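Local coordinates for protein cellobiose 2-epimerase (Caldibacillus thermoamylovorans, PDB 5ZHB) that catalyses the reversible epimerisation of cellobiose at C2, turning the glucose at its reducing end into mannose, at residues 23-28 with 45-50; 139-144 with 191-196; 254-259 with 316-321; 286-291 with 336-341. All blocks are in the same frame, centred on the assembly; numbering follows the deposited sequence.

Contact 1: residues 23-28 with 45-50; sequences LKDDEN and AGKGGI
Lys-47 reaches across to Asp-25 in a salt bridge, its NZ lying 2.8 Å from OD2 of Asp-25. The two side chains cross at about a right angle. The ammonium does not approach in the carboxylate plane but stands above it, 44° out. Beyond this bond the touching is slight: NZ of Lys-47 sits 3.9 Å from CB of Asn-28. The same NZ also donates to the backbone carbonyls of Gly-29 and Tyr-100, so one charged group links its own strand to the loop of Asp-25 and Gly-29 and to the loop of Tyr-100. The lysine is stretched out to get there, with every torsion beyond CG close to anti; even the nearest CA atoms of the two segments, those of Asn-28 and Lys-47, are 10.6 Å apart.

On the acid side, the other oxygen is occupied as well. Asp-25 OD1 accepts from the backbone N of Asn-28 at 2.9 Å, the bond nearly straight at 163°, which makes an Asx motif and curls the loop after helix 2-21 around the carboxylate. With an alanine here, the buried ammonium of Lys-47 would probably be left without its counter-charge and the curl of the loop without the oxygen that closes it.

Farther out, the fold is that of an (alpha/alpha)6 barrel, and Lys-47 stands just ahead of one of its helices. Its backbone pairs with Val-98 in a small antiparallel sheet of strands 47-48 and 97-98. Gly-48 then takes the N-cap position of helix 49-66. Phe-81 of helix 69-86 packs against the lysine side chain.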
loop_
_atom_site.group_PDB
_atom_site.type_symbol
_atom_site.label_atom_id
_atom_site.label_comp_id
_atom_site.label_asym_id
_atom_site.label_seq_id
_atom_site.Cartn_x
_atom_site.Cartn_y
_atom_site.Cartn_z
ATOM N N LEU A 23 -13.463 14.655 5.229
ATOM C CA LEU A 23 -14.206 13.435 5.540
ATOM C C LEU A 23 -14.121 13.087 7.031
ATOM O O LEU A 23 -14.519 11.984 7.433
ATOM C CB LEU A 23 -13.678 12.281 4.675
ATOM C CG LEU A 23 -13.773 12.451 3.156
ATOM C CD1 LEU A 23 -13.302 11.157 2.484
ATOM C CD2 LEU A 23 -15.196 12.846 2.664
ATOM N N LYS A 24 -13.505 13.957 7.846
ATOM C CA LYS A 24 -13.361 13.698 9.274
ATOM C C LYS A 24 -14.760 13.576 9.883
ATOM O O LYS A 24 -15.613 14.426 9.633
ATOM C CB LYS A 24 -12.556 14.811 9.962
ATOM C CG LYS A 24 -12.180 14.556 11.391
ATOM C CD LYS A 24 -11.029 15.425 11.850
ATOM C CE LYS A 24 -10.800 15.386 13.312
ATOM N NZ LYS A 24 -11.849 16.113 14.037
ATOM N N ASP A 25 -14.980 12.471 10.603
ATOM C CA ASP A 25 -16.271 12.120 11.161
ATOM C C ASP A 25 -16.175 12.296 12.674
ATOM O O ASP A 25 -15.704 11.395 13.383
ATOM C CB ASP A 25 -16.686 10.710 10.769
ATOM C CG ASP A 25 -18.064 10.300 11.282
ATOM O OD1 ASP A 25 -18.642 11.083 12.087
ATOM O OD2 ASP A 25 -18.569 9.248 10.838
ATOM N N ASP A 26 -16.588 13.486 13.142
ATOM C CA ASP A 26 -16.452 13.862 14.543
ATOM C C ASP A 26 -17.461 13.120 15.405
ATOM O O ASP A 26 -17.127 12.694 16.501
ATOM C CB ASP A 26 -16.542 15.368 14.733
ATOM C CG ASP A 26 -15.418 16.140 14.066
ATOM O OD1 ASP A 26 -14.247 15.815 14.345
ATOM O OD2 ASP A 26 -15.723 17.018 13.234
ATOM N N GLU A 27 -18.676 12.936 14.900
ATOM C CA GLU A 27 -19.732 12.315 15.684
ATOM C C GLU A 27 -19.429 10.831 15.887
ATOM O O GLU A 27 -19.502 10.343 17.000
ATOM C CB GLU A 27 -21.082 12.506 14.991
ATOM C CG GLU A 27 -22.289 12.279 15.903
ATOM C CD GLU A 27 -23.602 12.040 15.167
ATOM O OE1 GLU A 27 -23.884 12.728 14.161
ATOM O OE2 GLU A 27 -24.359 11.155 15.614
ATOM N N ASN A 28 -19.054 10.109 14.816
ATOM C CA ASN A 28 -19.016 8.658 14.881
ATOM C C ASN A 28 -17.580 8.133 14.865
ATOM O O ASN A 28 -17.377 6.961 15.157
ATOM C CB ASN A 28 -19.928 8.051 13.821
ATOM C CG ASN A 28 -21.386 8.342 14.082
ATOM O OD1 ASN A 28 -22.142 8.644 13.152
ATOM N ND2 ASN A 28 -21.808 8.200 15.328
ATOM N N ALA A 45 -21.819 4.930 5.475
ATOM C CA ALA A 45 -21.181 3.788 4.832
ATOM C C ALA A 45 -20.294 3.040 5.827
ATOM O O ALA A 45 -19.824 3.590 6.826
ATOM C CB ALA A 45 -20.388 4.259 3.634
ATOM N N GLY A 46 -20.012 1.771 5.512
ATOM C CA GLY A 46 -19.021 0.991 6.240
ATOM C C GLY A 46 -17.632 1.629 6.216
ATOM O O GLY A 46 -17.302 2.344 5.265
ATOM N N LYS A 47 -16.859 1.407 7.298
ATOM C CA LYS A 47 -15.507 1.937 7.453
ATOM C C LYS A 47 -14.494 0.785 7.453
ATOM O O LYS A 47 -14.552 -0.106 8.308
ATOM C CB LYS A 47 -15.398 2.803 8.719
ATOM C CG LYS A 47 -16.279 4.043 8.692
ATOM C CD LYS A 47 -16.330 4.821 10.008
ATOM C CE LYS A 47 -17.176 6.051 9.842
ATOM N NZ LYS A 47 -17.404 6.726 11.122
ATOM N N GLY A 48 -13.593 0.763 6.450
ATOM C CA GLY A 48 -12.651 -0.352 6.327
ATOM C C GLY A 48 -11.574 -0.299 7.399
ATOM O O GLY A 48 -11.134 0.774 7.780
ATOM N N GLY A 49 -11.121 -1.483 7.837
ATOM C CA GLY A 49 -10.021 -1.600 8.763
ATOM C C GLY A 49 -8.727 -1.140 8.096
ATOM O O GLY A 49 -8.003 -0.310 8.648
ATOM N N ILE A 50 -8.492 -1.648 6.884
ATOM C CA ILE A 50 -7.329 -1.211 6.119
ATOM C C ILE A 50 -7.417 0.278 5.764
ATOM O O ILE A 50 -6.413 0.986 5.887
ATOM C CB ILE A 50 -7.066 -2.116 4.904
ATOM C CG1 ILE A 50 -6.639 -3.507 5.401
ATOM C CG2 ILE A 50 -5.976 -1.488 4.019
ATOM C CD1 ILE A 50 -6.482 -4.559 4.328
#

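Contact 2: residues 139-144 with 191-196; sequences QLYKLI and EAYTNL
Tyr-141 and Tyr-193 meet as a T-shaped pair between helices 131-145 and 183-199, two members of the (alpha/alpha)6 barrel of this epimerase family. The short segments run with their directions 136° apart and their axes no closer than 11.9 Å, a wide gap that the two aromatic side chains bridge. Tyr-141 offers its edge and Tyr-193 its face: the ring centroids are 5.1 Å apart and the planes stand 77° to one another. The touching side of Tyr-141 is its CD1–CE1 edge, with CD1 3.4 Å from CZ of Tyr-193.

The torsions explain who presents what. In Tyr-141 CG is anti to the backbone N, which sends the ring out toward the facing helix. Tyr-193 instead has CG beside its backbone N, and a chi2 of only 11° leaves its CA almost in the ring plane, so that the broad face is turned to the incoming edge.

Leu-196, one turn on from Tyr-193, brings the CD2 branch against the ring of Tyr-141. This is an off-centre CH-pi contact, the methyl 3.8 Å from CG of Tyr-141 and nearer the root of the ring than its hydroxyl end. Leu-205 of helix 203-220 packs against both tyrosines and Leu-196, closing the cluster with another apolar side chain.

Ile-144 and Tyr-193 extend toward each other from their two helices. The CG2 methyl of Ile-144 lies 3.3 Å from OH of Tyr-193, beside a hydroxyl whose hydrogen bond goes to OE2 of Glu-145, the very next residue on that helix.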
loop_
_atom_site.group_PDB
_atom_site.type_symbol
_atom_site.label_atom_id
_atom_site.label_comp_id
_atom_site.label_asym_id
_atom_site.label_seq_id
_atom_site.Cartn_x
_atom_site.Cartn_y
_atom_site.Cartn_z
ATOM N N GLN A 139 1.807 -6.298 19.321
ATOM C CA GLN A 139 0.784 -7.339 19.400
ATOM C C GLN A 139 0.418 -7.888 18.012
ATOM O O GLN A 139 0.242 -9.090 17.838
ATOM C CB GLN A 139 -0.526 -6.901 20.051
ATOM C CG GLN A 139 -0.417 -6.604 21.542
ATOM C CD GLN A 139 -1.749 -6.197 22.134
ATOM O OE1 GLN A 139 -2.771 -6.860 21.900
ATOM N NE2 GLN A 139 -1.746 -5.088 22.867
ATOM N N LEU A 140 0.215 -7.004 17.030
ATOM C CA LEU A 140 -0.160 -7.450 15.696
ATOM C C LEU A 140 0.979 -8.252 15.070
ATOM O O LEU A 140 0.716 -9.261 14.449
ATOM C CB LEU A 140 -0.549 -6.248 14.833
ATOM C CG LEU A 140 -1.714 -5.404 15.355
ATOM C CD1 LEU A 140 -2.017 -4.195 14.476
ATOM C CD2 LEU A 140 -2.938 -6.289 15.479
ATOM N N TYR A 141 2.225 -7.781 15.225
ATOM C CA TYR A 141 3.417 -8.505 14.782
ATOM C C TYR A 141 3.388 -9.933 15.340
ATOM O O TYR A 141 3.600 -10.907 14.624
ATOM C CB TYR A 141 4.659 -7.696 15.191
ATOM C CG TYR A 141 5.995 -8.425 15.096
ATOM C CD1 TYR A 141 6.483 -8.874 13.871
ATOM C CD2 TYR A 141 6.759 -8.699 16.232
ATOM C CE1 TYR A 141 7.673 -9.576 13.781
ATOM C CE2 TYR A 141 7.964 -9.386 16.154
ATOM C CZ TYR A 141 8.432 -9.805 14.921
ATOM O OH TYR A 141 9.598 -10.505 14.814
ATOM N N LYS A 142 3.057 -10.058 16.626
ATOM C CA LYS A 142 3.052 -11.351 17.293
ATOM C C LYS A 142 2.019 -12.276 16.645
ATOM O O LYS A 142 2.280 -13.453 16.382
ATOM C CB LYS A 142 2.876 -11.032 18.783
ATOM C CG LYS A 142 3.445 -12.061 19.758
ATOM C CD LYS A 142 2.448 -13.062 20.325
ATOM C CE LYS A 142 3.074 -14.391 20.670
ATOM N NZ LYS A 142 4.347 -14.284 21.399
ATOM N N LEU A 143 0.830 -11.727 16.353
ATOM C CA LEU A 143 -0.203 -12.493 15.691
ATOM C C LEU A 143 0.289 -12.998 14.341
ATOM O O LEU A 143 0.075 -14.146 14.003
ATOM C CB LEU A 143 -1.466 -11.636 15.559
ATOM C CG LEU A 143 -2.234 -11.413 16.865
ATOM C CD1 LEU A 143 -3.305 -10.359 16.732
ATOM C CD2 LEU A 143 -2.837 -12.738 17.311
ATOM N N ILE A 144 0.915 -12.107 13.560
ATOM C CA ILE A 144 1.286 -12.431 12.194
ATOM C C ILE A 144 2.348 -13.523 12.238
ATOM O O ILE A 144 2.351 -14.399 11.390
ATOM C CB ILE A 144 1.777 -11.185 11.418
ATOM C CG1 ILE A 144 0.667 -10.089 11.286
ATOM C CG2 ILE A 144 2.302 -11.598 10.044
ATOM C CD1 ILE A 144 1.203 -8.683 11.043
ATOM N N GLU A 191 6.565 -4.473 3.943
ATOM C CA GLU A 191 6.425 -3.030 4.078
ATOM C C GLU A 191 6.251 -2.670 5.556
ATOM O O GLU A 191 6.889 -1.768 6.059
ATOM C CB GLU A 191 5.214 -2.629 3.236
ATOM C CG GLU A 191 4.720 -1.198 3.405
ATOM C CD GLU A 191 3.412 -1.002 2.654
ATOM O OE1 GLU A 191 2.465 -1.771 2.919
ATOM O OE2 GLU A 191 3.357 -0.143 1.774
ATOM N N ALA A 192 5.317 -3.353 6.227
ATOM C CA ALA A 192 5.015 -3.084 7.623
ATOM C C ALA A 192 6.235 -3.330 8.518
ATOM O O ALA A 192 6.587 -2.525 9.386
ATOM C CB ALA A 192 3.875 -3.990 7.996
ATOM N N TYR A 193 6.877 -4.464 8.298
ATOM C CA TYR A 193 8.002 -4.865 9.129
ATOM C C TYR A 193 9.193 -3.937 8.934
ATOM O O TYR A 193 9.918 -3.708 9.894
ATOM C CB TYR A 193 8.438 -6.294 8.816
ATOM C CG TYR A 193 7.560 -7.391 9.405
ATOM C CD1 TYR A 193 6.325 -7.113 9.984
ATOM C CD2 TYR A 193 7.986 -8.713 9.375
ATOM C CE1 TYR A 193 5.552 -8.118 10.529
ATOM C CE2 TYR A 193 7.223 -9.730 9.924
ATOM C CZ TYR A 193 6.010 -9.428 10.522
ATOM O OH TYR A 193 5.245 -10.453 11.029
ATOM N N THR A 194 9.409 -3.437 7.704
ATOM C CA THR A 194 10.407 -2.393 7.477
ATOM C C THR A 194 10.190 -1.213 8.424
ATOM O O THR A 194 11.144 -0.722 9.050
ATOM C CB THR A 194 10.377 -1.926 6.029
ATOM O OG1 THR A 194 10.675 -3.108 5.300
ATOM C CG2 THR A 194 11.426 -0.875 5.708
ATOM N N ASN A 195 8.935 -0.772 8.549
ATOM C CA ASN A 195 8.601 0.397 9.357
ATOM C C ASN A 195 8.752 0.089 10.848
ATOM O O ASN A 195 9.143 0.976 11.640
ATOM C CB ASN A 195 7.230 0.950 8.962
ATOM C CG ASN A 195 7.181 2.455 8.958
ATOM O OD1 ASN A 195 8.097 3.119 8.444
ATOM N ND2 ASN A 195 6.124 3.027 9.529
ATOM N N LEU A 196 8.455 -1.158 11.221
ATOM C CA LEU A 196 8.561 -1.589 12.609
ATOM C C LEU A 196 10.037 -1.548 13.013
ATOM O O LEU A 196 10.381 -1.058 14.091
ATOM C CB LEU A 196 7.935 -2.970 12.799
ATOM C CG LEU A 196 7.960 -3.550 14.223
ATOM C CD1 LEU A 196 7.332 -2.636 15.271
ATOM C CD2 LEU A 196 7.281 -4.896 14.263
#

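Contact 3: residues 254-259 with 316-321; sequences LIDDAL and FYNAYE
The backbones of helices 245-262 and 306-323 approach most closely between these segments at Asp-256 and Asn-318, whose CA atoms are 8.6 Å apart, and the two pieces run in broadly the same direction. Both helices belong to the (alpha/alpha)6 barrel, where helices that follow the connecting strands would be expected to form the inner ring.

A single side-chain pair crosses the gap. ND2 of Asn-318 donates to OD2 of Asp-256 at 2.9 Å, with an N-H...O angle of 161°. The oxygen is met on its anti side, 22° out of the carboxylate plane, while it lies nearly in the plane of the asparagine amide. The flat groups are not coplanar: carboxylate and amide planes are 66° apart. In both residues CG is anti to the backbone N, which swings each polar head off its helix toward the other helix.

The turn of the amide also brings OD1 of Asn-318 to 3.4 Å from OD2 of Asp-256, an encounter of two acceptors and no bond. Lys-260 deals with it, since its NZ contacts both oxygens, by a salt bridge to the aspartate and a hydrogen bond to the asparagine. Lys-322 makes a further salt bridge to OD2, and Arg-387 of helix 375-387 donates to OD1 of Asn-318.

With two lysines and an amide N-H on one buried oxygen, the negative charge of Asp-256 is probably well balanced, and the ionised form would be favoured.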
loop_
_atom_site.group_PDB
_atom_site.type_symbol
_atom_site.label_atom_id
_atom_site.label_comp_id
_atom_site.label_asym_id
_atom_site.label_seq_id
_atom_site.Cartn_x
_atom_site.Cartn_y
_atom_site.Cartn_z
ATOM N N LEU A 254 9.983 -0.683 -2.368
ATOM C CA LEU A 254 9.734 -1.181 -1.013
ATOM C C LEU A 254 10.775 -2.223 -0.586
ATOM O O LEU A 254 11.275 -2.156 0.526
ATOM C CB LEU A 254 8.323 -1.740 -0.860
ATOM C CG LEU A 254 7.176 -0.723 -0.961
ATOM C CD1 LEU A 254 5.853 -1.428 -0.785
ATOM C CD2 LEU A 254 7.288 0.427 0.034
ATOM N N ILE A 255 11.110 -3.181 -1.449
ATOM C CA ILE A 255 12.186 -4.116 -1.105
ATOM C C ILE A 255 13.472 -3.324 -0.859
ATOM O O ILE A 255 14.209 -3.554 0.126
ATOM C CB ILE A 255 12.329 -5.203 -2.186
ATOM C CG1 ILE A 255 11.117 -6.134 -2.188
ATOM C CG2 ILE A 255 13.642 -5.982 -2.026
ATOM C CD1 ILE A 255 10.931 -6.936 -3.462
ATOM N N ASP A 256 13.732 -2.316 -1.709
ATOM C CA ASP A 256 14.949 -1.531 -1.549
ATOM C C ASP A 256 14.975 -0.837 -0.189
ATOM O O ASP A 256 15.995 -0.820 0.501
ATOM C CB ASP A 256 15.111 -0.483 -2.642
ATOM C CG ASP A 256 16.553 -0.063 -2.896
ATOM O OD1 ASP A 256 17.455 -0.811 -2.484
ATOM O OD2 ASP A 256 16.755 1.020 -3.463
ATOM N N ASP A 257 13.834 -0.271 0.224
ATOM C CA ASP A 257 13.762 0.312 1.545
ATOM C C ASP A 257 14.057 -0.730 2.610
ATOM O O ASP A 257 14.681 -0.399 3.616
ATOM C CB ASP A 257 12.418 0.951 1.849
ATOM C CG ASP A 257 12.337 2.434 1.567
ATOM O OD1 ASP A 257 13.238 2.965 0.884
ATOM O OD2 ASP A 257 11.402 3.040 2.085
ATOM N N ALA A 258 13.617 -1.973 2.394
ATOM C CA ALA A 258 13.857 -3.028 3.378
ATOM C C ALA A 258 15.366 -3.332 3.451
ATOM O O ALA A 258 15.950 -3.429 4.539
ATOM C CB ALA A 258 13.056 -4.261 3.017
ATOM N N LEU A 259 15.994 -3.401 2.274
ATOM C CA LEU A 259 17.446 -3.499 2.170
ATOM C C LEU A 259 18.155 -2.382 2.930
ATOM O O LEU A 259 19.081 -2.667 3.695
ATOM C CB LEU A 259 17.852 -3.552 0.702
ATOM C CG LEU A 259 17.409 -4.790 -0.069
ATOM C CD1 LEU A 259 17.848 -4.658 -1.529
ATOM C CD2 LEU A 259 17.905 -6.073 0.557
ATOM N N PHE A 316 10.430 4.332 -10.185
ATOM C CA PHE A 316 11.279 4.808 -11.271
ATOM C C PHE A 316 12.278 5.839 -10.764
ATOM O O PHE A 316 13.443 5.805 -11.177
ATOM C CB PHE A 316 10.440 5.281 -12.446
ATOM C CG PHE A 316 9.760 4.218 -13.293
ATOM C CD1 PHE A 316 10.213 2.900 -13.381
ATOM C CD2 PHE A 316 8.671 4.567 -14.065
ATOM C CE1 PHE A 316 9.557 1.974 -14.191
ATOM C CE2 PHE A 316 8.036 3.647 -14.893
ATOM C CZ PHE A 316 8.465 2.350 -14.929
ATOM N N TYR A 317 11.863 6.706 -9.837
ATOM C CA TYR A 317 12.776 7.683 -9.272
ATOM C C TYR A 317 13.852 7.021 -8.402
ATOM O O TYR A 317 15.021 7.428 -8.414
ATOM C CB TYR A 317 12.022 8.794 -8.533
ATOM C CG TYR A 317 13.001 9.874 -8.135
ATOM C CD1 TYR A 317 13.533 10.742 -9.084
ATOM C CD2 TYR A 317 13.462 9.967 -6.833
ATOM C CE1 TYR A 317 14.456 11.716 -8.733
ATOM C CE2 TYR A 317 14.399 10.919 -6.476
ATOM C CZ TYR A 317 14.906 11.788 -7.429
ATOM O OH TYR A 317 15.815 12.723 -7.029
ATOM N N ASN A 318 13.461 6.013 -7.610
ATOM C CA ASN A 318 14.416 5.212 -6.856
ATOM C C ASN A 318 15.448 4.597 -7.803
ATOM O O ASN A 318 16.652 4.682 -7.554
ATOM C CB ASN A 318 13.700 4.097 -6.074
ATOM C CG ASN A 318 14.597 3.359 -5.104
ATOM O OD1 ASN A 318 15.122 3.948 -4.158
ATOM N ND2 ASN A 318 14.757 2.056 -5.300
ATOM N N ALA A 319 14.965 3.975 -8.874
ATOM C CA ALA A 319 15.815 3.381 -9.883
ATOM C C ALA A 319 16.780 4.408 -10.491
ATOM O O ALA A 319 17.925 4.057 -10.798
ATOM C CB ALA A 319 14.969 2.757 -10.942
ATOM N N TYR A 320 16.289 5.636 -10.699
ATOM C CA TYR A 320 17.120 6.719 -11.203
ATOM C C TYR A 320 18.245 6.998 -10.227
ATOM O O TYR A 320 19.382 7.191 -10.664
ATOM C CB TYR A 320 16.330 7.996 -11.473
ATOM C CG TYR A 320 17.193 9.178 -11.892
ATOM C CD1 TYR A 320 17.824 9.197 -13.140
ATOM C CD2 TYR A 320 17.361 10.266 -11.053
ATOM C CE1 TYR A 320 18.620 10.260 -13.528
ATOM C CE2 TYR A 320 18.105 11.365 -11.456
ATOM C CZ TYR A 320 18.748 11.353 -12.687
ATOM O OH TYR A 320 19.486 12.436 -13.071
ATOM N N GLU A 321 17.922 7.025 -8.919
ATOM C CA GLU A 321 18.914 7.227 -7.874
ATOM C C GLU A 321 20.008 6.148 -7.945
ATOM O O GLU A 321 21.181 6.437 -7.786
ATOM C CB GLU A 321 18.268 7.340 -6.485
ATOM C CG GLU A 321 17.542 8.660 -6.232
ATOM C CD GLU A 321 16.938 8.846 -4.843
ATOM O OE1 GLU A 321 15.974 8.147 -4.522
ATOM O OE2 GLU A 321 17.383 9.706 -4.073
#

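Contact 4: residues 286-291 with 336-341; sequences LKDGSL and WDYVKT
The ring of Tyr-338 carries CB of Ser-290 on one face, almost over its centre: the methylene carbon is 3.6 Å from the centroid and only 8° off the ring normal, a CH-pi contact. Asp-288 comes in obliquely beside it, its OD2 3.4 Å from CE1 of Tyr-338 and its carboxylate plane 55° from that of the ring. The Tyr-338 ring also meets that of Tyr-342, one turn farther along its helix. Its first torsion, with CG anti to the backbone N, aims the ring at the loop.

That loop, between helix 267-283 and strand 294-296, contains a type I beta turn from Leu-286 to Gly-289, overlapped by an Asx turn. OD1 of Asp-288 takes two bonds: from OG of Ser-290 at 2.7 Å on its syn side, and from N of Ser-290 at 3.0 Å, above the carboxylate plane. Gly-289 follows with a positive phi of 95°, where a side chain would jam against the preceding carbonyl. In the (alpha/alpha)6 barrel the loop thus lies against helix 326-343, the next helix but one along the chain.

Arg-304 of strand 299-305 ties the polar side together, with a salt bridge to OD2 of Asp-288, a hydrogen bond to OG of Ser-290, and packing against Tyr-338. Losing the carboxylate of Asp-288 to an alanine is likely to deprive Arg-304 of a counter-charge and leave both the N and the OG of Ser-290 short of an acceptor. Gln-309 of helix 306-323 packs against Ser-290 and binds the backbone N of Leu-291.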
loop_
_atom_site.group_PDB
_atom_site.type_symbol
_atom_site.label_atom_id
_atom_site.label_comp_id
_atom_site.label_asym_id
_atom_site.label_seq_id
_atom_site.Cartn_x
_atom_site.Cartn_y
_atom_site.Cartn_z
ATOM N N LEU A 286 3.031 2.732 -21.450
ATOM C CA LEU A 286 2.349 2.838 -22.732
ATOM C C LEU A 286 2.926 3.992 -23.545
ATOM O O LEU A 286 3.732 4.764 -23.042
ATOM C CB LEU A 286 0.874 3.043 -22.398
ATOM C CG LEU A 286 0.245 1.894 -21.612
ATOM C CD1 LEU A 286 -1.214 2.100 -21.238
ATOM C CD2 LEU A 286 0.430 0.610 -22.452
ATOM N N LYS A 287 2.462 4.171 -24.788
ATOM C CA LYS A 287 3.098 5.179 -25.623
ATOM C C LYS A 287 2.796 6.587 -25.092
ATOM O O LYS A 287 3.603 7.475 -25.345
ATOM C CB LYS A 287 2.965 4.963 -27.143
ATOM C CG LYS A 287 1.589 4.740 -27.739
ATOM C CD LYS A 287 0.721 5.991 -27.770
ATOM C CE LYS A 287 -0.672 5.687 -28.231
ATOM N NZ LYS A 287 -1.592 6.759 -27.844
ATOM N N ASP A 288 1.731 6.799 -24.288
ATOM C CA ASP A 288 1.487 8.123 -23.695
ATOM C C ASP A 288 2.303 8.347 -22.418
ATOM O O ASP A 288 2.267 9.431 -21.847
ATOM C CB ASP A 288 0.007 8.437 -23.495
ATOM C CG ASP A 288 -0.706 7.480 -22.555
ATOM O OD1 ASP A 288 0.011 6.681 -21.917
ATOM O OD2 ASP A 288 -1.954 7.483 -22.527
ATOM N N GLY A 289 3.066 7.343 -21.970
ATOM C CA GLY A 289 3.882 7.482 -20.772
ATOM C C GLY A 289 3.178 6.952 -19.518
ATOM O O GLY A 289 3.802 6.863 -18.459
ATOM N N SER A 290 1.897 6.589 -19.644
ATOM C CA SER A 290 1.124 6.055 -18.519
ATOM C C SER A 290 1.462 4.577 -18.326
ATOM O O SER A 290 2.092 3.971 -19.186
ATOM C CB SER A 290 -0.375 6.291 -18.715
ATOM O OG SER A 290 -0.967 5.423 -19.676
ATOM N N LEU A 291 1.020 3.966 -17.218
ATOM C CA LEU A 291 1.198 2.527 -17.045
ATOM C C LEU A 291 -0.115 1.779 -17.167
ATOM O O LEU A 291 -1.120 2.162 -16.574
ATOM C CB LEU A 291 1.815 2.175 -15.702
ATOM C CG LEU A 291 3.326 2.348 -15.668
ATOM C CD1 LEU A 291 3.628 3.784 -15.384
ATOM C CD2 LEU A 291 3.937 1.393 -14.698
ATOM N N TRP A 336 3.779 11.892 -14.655
ATOM C CA TRP A 336 3.222 13.017 -13.942
ATOM C C TRP A 336 2.352 13.871 -14.857
ATOM O O TRP A 336 1.237 14.250 -14.488
ATOM C CB TRP A 336 4.323 13.844 -13.306
ATOM C CG TRP A 336 3.795 15.030 -12.547
ATOM C CD1 TRP A 336 4.222 16.315 -12.691
ATOM C CD2 TRP A 336 2.804 15.042 -11.500
ATOM N NE1 TRP A 336 3.551 17.135 -11.829
ATOM C CE2 TRP A 336 2.690 16.385 -11.070
ATOM C CE3 TRP A 336 2.005 14.074 -10.879
ATOM C CZ2 TRP A 336 1.821 16.777 -10.059
ATOM C CZ3 TRP A 336 1.142 14.473 -9.864
ATOM C CH2 TRP A 336 1.068 15.797 -9.457
ATOM N N ASP A 337 2.827 14.138 -16.077
ATOM C CA ASP A 337 2.010 14.858 -17.043
ATOM C C ASP A 337 0.690 14.165 -17.332
ATOM O O ASP A 337 -0.343 14.817 -17.463
ATOM C CB ASP A 337 2.693 15.029 -18.389
ATOM C CG ASP A 337 3.328 16.399 -18.497
ATOM O OD1 ASP A 337 2.563 17.395 -18.382
ATOM O OD2 ASP A 337 4.570 16.447 -18.614
ATOM N N TYR A 338 0.739 12.849 -17.530
ATOM C CA TYR A 338 -0.481 12.099 -17.738
ATOM C C TYR A 338 -1.426 12.287 -16.543
ATOM O O TYR A 338 -2.631 12.502 -16.732
ATOM C CB TYR A 338 -0.182 10.614 -17.911
ATOM C CG TYR A 338 -1.439 9.809 -18.151
ATOM C CD1 TYR A 338 -1.925 9.565 -19.431
ATOM C CD2 TYR A 338 -2.143 9.289 -17.071
ATOM C CE1 TYR A 338 -3.097 8.849 -19.631
ATOM C CE2 TYR A 338 -3.320 8.608 -17.262
ATOM C CZ TYR A 338 -3.794 8.372 -18.536
ATOM O OH TYR A 338 -4.954 7.663 -18.635
ATOM N N VAL A 339 -0.868 12.131 -15.327
ATOM C CA VAL A 339 -1.629 12.187 -14.092
ATOM C C VAL A 339 -2.309 13.555 -13.932
ATOM O O VAL A 339 -3.475 13.633 -13.534
ATOM C CB VAL A 339 -0.768 11.855 -12.860
ATOM C CG1 VAL A 339 -1.460 12.197 -11.550
ATOM C CG2 VAL A 339 -0.384 10.380 -12.833
ATOM N N LYS A 340 -1.575 14.642 -14.160
ATOM C CA LYS A 340 -2.188 15.961 -14.098
ATOM C C LYS A 340 -3.241 16.126 -15.173
ATOM O O LYS A 340 -4.254 16.737 -14.908
ATOM C CB LYS A 340 -1.193 17.099 -14.299
ATOM C CG LYS A 340 -0.276 17.288 -13.122
ATOM C CD LYS A 340 0.576 18.521 -13.364
ATOM C CE LYS A 340 1.473 18.323 -14.562
ATOM N NZ LYS A 340 2.580 19.285 -14.482
ATOM N N THR A 341 -3.028 15.556 -16.369
ATOM C CA THR A 341 -3.965 15.740 -17.460
ATOM C C THR A 341 -5.235 14.911 -17.281
ATOM O O THR A 341 -6.287 15.407 -17.658
ATOM C CB THR A 341 -3.360 15.469 -18.832
ATOM O OG1 THR A 341 -2.258 16.353 -18.857
ATOM C CG2 THR A 341 -4.319 15.763 -19.977
#

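In the fold
All four contacts are buried, but contacts 2 and 3 lie deeper, with centres about 14 and 15 Å from that of the chain, against 19 and 21 Å for contacts 1 and 4. The deeper pair joins helix to helix and the two touch, Thr-194 OG1 lying 3.5 Å from Ala-258 CB; yet contact 2 is aromatic and apolar, whereas contact 3 is polar and charged. Contacts 1 and 4 instead involve loops in which an aspartate shapes the turn: in contact 1 it also makes the salt bridge across, whereas in contact 4 the crossing is a serine on a tyrosine face. Contacts 3 and 4 use consecutive helices, 306-323 and 326-343, without touching.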